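Local coordinates for protein epidermin leader peptide processing serine protease EpiP (Staphylococcus aureus subsp. aureus, PDB 3QFH) that is a subtilisin-like serine endopeptidase that probably cleaves the leader peptide from the epidermin precursor, made with an N-terminal propeptide domain, at residues A[26-31]-A[72-77]. Residues are numbered along the deposited sequence; the frame is centred on the assembly and turned at random.
With SO4 (sulfate ion), chain L.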
loop_
_atom_site.group_PDB
_atom_site.type_symbol
_atom_site.label_atom_id
_atom_site.label_comp_id
_atom_site.label_asym_id
_atom_site.label_seq_id
_atom_site.Cartn_x
_atom_site.Cartn_y
_atom_site.Cartn_z
ATOM N N GLU A 26 -9.677 -20.841 4.795
ATOM C CA GLU A 26 -10.612 -19.967 5.468
ATOM C C GLU A 26 -11.477 -20.844 6.350
ATOM O O GLU A 26 -12.144 -21.768 5.874
ATOM C CB GLU A 26 -11.443 -19.147 4.471
ATOM C CG GLU A 26 -12.388 -18.157 5.151
ATOM C CD GLU A 26 -12.911 -17.067 4.210
ATOM O OE1 GLU A 26 -12.557 -17.063 2.998
ATOM O OE2 GLU A 26 -13.665 -16.196 4.701
ATOM N N TYR A 27 -11.438 -20.582 7.646
ATOM C CA TYR A 27 -12.178 -21.386 8.609
ATOM C C TYR A 27 -13.346 -20.612 9.220
ATOM O O TYR A 27 -13.525 -19.429 8.956
ATOM C CB TYR A 27 -11.240 -21.978 9.668
ATOM C CG TYR A 27 -10.323 -21.015 10.410
ATOM C CD1 TYR A 27 -10.702 -20.452 11.618
ATOM C CD2 TYR A 27 -9.050 -20.741 9.936
ATOM C CE1 TYR A 27 -9.853 -19.607 12.316
ATOM C CE2 TYR A 27 -8.199 -19.893 10.614
ATOM C CZ TYR A 27 -8.603 -19.330 11.811
ATOM O OH TYR A 27 -7.754 -18.488 12.500
ATOM N N LYS A 28 -14.161 -21.287 10.017
ATOM C CA LYS A 28 -15.375 -20.654 10.531
ATOM C C LYS A 28 -15.327 -20.156 11.966
ATOM O O LYS A 28 -15.982 -19.181 12.290
ATOM C CB LYS A 28 -16.559 -21.613 10.349
ATOM C CG LYS A 28 -16.824 -21.931 8.879
ATOM C CD LYS A 28 -18.079 -22.773 8.650
ATOM C CE LYS A 28 -18.248 -23.079 7.157
ATOM N NZ LYS A 28 -19.508 -23.819 6.838
ATOM N N ASN A 29 -14.539 -20.805 12.811
ATOM C CA ASN A 29 -14.525 -20.478 14.232
ATOM C C ASN A 29 -13.182 -20.803 14.887
ATOM O O ASN A 29 -12.674 -21.917 14.768
ATOM C CB ASN A 29 -15.649 -21.288 14.892
ATOM C CG ASN A 29 -15.756 -21.061 16.392
ATOM O OD1 ASN A 29 -15.697 -22.012 17.173
ATOM N ND2 ASN A 29 -15.913 -19.808 16.800
ATOM N N THR A 30 -12.616 -19.828 15.587
ATOM C CA THR A 30 -11.338 -20.008 16.275
ATOM C C THR A 30 -11.290 -21.264 17.142
ATOM O O THR A 30 -10.403 -22.095 16.975
ATOM C CB THR A 30 -10.984 -18.749 17.093
ATOM O OG1 THR A 30 -10.534 -17.739 16.180
ATOM C CG2 THR A 30 -9.873 -19.024 18.132
ATOM N N ALA A 31 -12.252 -21.425 18.038
ATOM C CA ALA A 31 -12.279 -22.595 18.935
ATOM C C ALA A 31 -12.351 -23.958 18.200
ATOM O O ALA A 31 -11.602 -24.887 18.517
ATOM C CB ALA A 31 -13.430 -22.464 19.931
ATOM N N ASP A 72 -16.319 -26.681 10.032
ATOM C CA ASP A 72 -15.152 -25.881 10.401
ATOM C C ASP A 72 -14.444 -25.156 9.288
ATOM O O ASP A 72 -13.840 -24.113 9.532
ATOM C CB ASP A 72 -14.098 -26.790 11.034
ATOM C CG ASP A 72 -14.612 -27.549 12.237
ATOM O OD1 ASP A 72 -15.639 -27.146 12.825
ATOM O OD2 ASP A 72 -13.972 -28.566 12.601
ATOM N N ILE A 73 -14.479 -25.715 8.087
ATOM C CA ILE A 73 -13.727 -25.165 6.972
ATOM C C ILE A 73 -14.666 -24.584 5.924
ATOM O O ILE A 73 -15.570 -25.273 5.438
ATOM C CB ILE A 73 -12.854 -26.259 6.331
ATOM C CG1 ILE A 73 -11.966 -26.945 7.389
ATOM C CG2 ILE A 73 -12.006 -25.699 5.215
ATOM C CD1 ILE A 73 -10.918 -26.057 8.072
ATOM N N LYS A 74 -14.447 -23.314 5.593
ATOM C CA LYS A 74 -15.264 -22.619 4.620
ATOM C C LYS A 74 -14.651 -22.811 3.223
ATOM O O LYS A 74 -15.334 -23.283 2.320
ATOM C CB LYS A 74 -15.416 -21.141 5.017
ATOM C CG LYS A 74 -16.396 -20.302 4.168
ATOM C CD LYS A 74 -16.625 -18.920 4.824
ATOM C CE LYS A 74 -17.338 -17.918 3.914
ATOM N NZ LYS A 74 -18.657 -18.378 3.402
ATOM N N TYR A 75 -13.364 -22.475 3.062
ATOM C CA TYR A 75 -12.663 -22.636 1.783
ATOM C C TYR A 75 -11.209 -23.021 1.954
ATOM O O TYR A 75 -10.577 -22.702 2.960
ATOM C CB TYR A 75 -12.653 -21.336 0.967
ATOM C CG TYR A 75 -13.985 -20.778 0.621
ATOM C CD1 TYR A 75 -14.812 -21.436 -0.279
ATOM C CD2 TYR A 75 -14.414 -19.567 1.155
ATOM C CE1 TYR A 75 -16.047 -20.930 -0.609
ATOM C CE2 TYR A 75 -15.649 -19.048 0.828
ATOM C CZ TYR A 75 -16.463 -19.741 -0.060
ATOM O OH TYR A 75 -17.682 -19.249 -0.410
ATOM N N ILE A 76 -10.676 -23.674 0.927
ATOM C CA ILE A 76 -9.283 -24.039 0.864
ATOM C C ILE A 76 -8.838 -23.921 -0.582
ATOM O O ILE A 76 -9.567 -24.331 -1.490
ATOM C CB ILE A 76 -8.998 -25.514 1.329
ATOM C CG1 ILE A 76 -9.467 -25.767 2.753
ATOM C CG2 ILE A 76 -7.497 -25.818 1.264
ATOM C CD1 ILE A 76 -9.230 -27.219 3.234
ATOM N N ASN A 77 -7.678 -23.302 -0.799
ATOM C CA ASN A 77 -7.043 -23.276 -2.118
ATOM C C ASN A 77 -5.537 -23.262 -1.933
ATOM O O ASN A 77 -5.030 -22.850 -0.882
ATOM C CB ASN A 77 -7.520 -22.127 -3.026
ATOM C CG ASN A 77 -7.281 -20.740 -2.434
ATOM O OD1 ASN A 77 -8.223 -20.102 -1.980
ATOM N ND2 ASN A 77 -6.035 -20.270 -2.448
HETATM S S SO4 L . -14.583 -16.712 16.850
HETATM O O1 SO4 L . -14.999 -17.569 17.956
HETATM O O2 SO4 L . -15.761 -16.066 16.281
HETATM O O3 SO4 L . -13.647 -15.696 17.326
HETATM O O4 SO4 L . -13.927 -17.527 15.838
HETATM O O HOH W 1 -13.415 -23.504 12.354
#
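A chi1 of -177° carries Glu26 CG opposite the main-chain nitrogen and the chain runs on extended, while Tyr75 sets CG anti to its carbonyl carbon (chi1 -59°); as a hydrogen-bonded pair on one face of the sheet, the two side chains, so turned, lie side by side. The carboxylate reaches the ring at its edge, with OE1 of Glu26 in the ring plane and 3.6 Å from CD2 of Tyr75. Lys74 runs alongside Glu26, pointing the same way, its CD 4.0 Å from Glu26 OE2; it contributes methylene there, since NZ ends 5.6 Å from that oxygen. The salt bridge of OE2 is instead to Lys262; the same helix 254-269 packs on Tyr75 through Lys254, Val255 and Asp258.

The backbone evidence for a register shift is direct. Glu26 N donates an almost straight bond to Tyr75 O (2.8 Å), whereas Glu26 O accepts two N-H groups, Lys74 N at 2.8 Å and Tyr75 N at 3.1 Å. One residue thus faces two. Beyond this point Tyr27 pairs with Ile73 on the reverse face, where Tyr27 CB meets Ile73 CD1 at 4.4 Å and the phenol turns off to stack on Phe33 and bond Asn47.

Past the strand end, Lys28 N donates to Asp72 O, arriving 35° out of the carbonyl plane, and a water joins the same oxygen to Asn29 N. Asn29 then N-caps helix 30-40, and a sulfate, most likely from the crystallisation medium, accepts from Thr30 N (2.7 Å). The arrangement is a classic beta bulge between antiparallel strands 20-27 and 73-78, the latter bordering the four strands of the propeptide-like domain and running parallel to short strand 249-250; the domain's sheet and helices resemble subtilase prodomains.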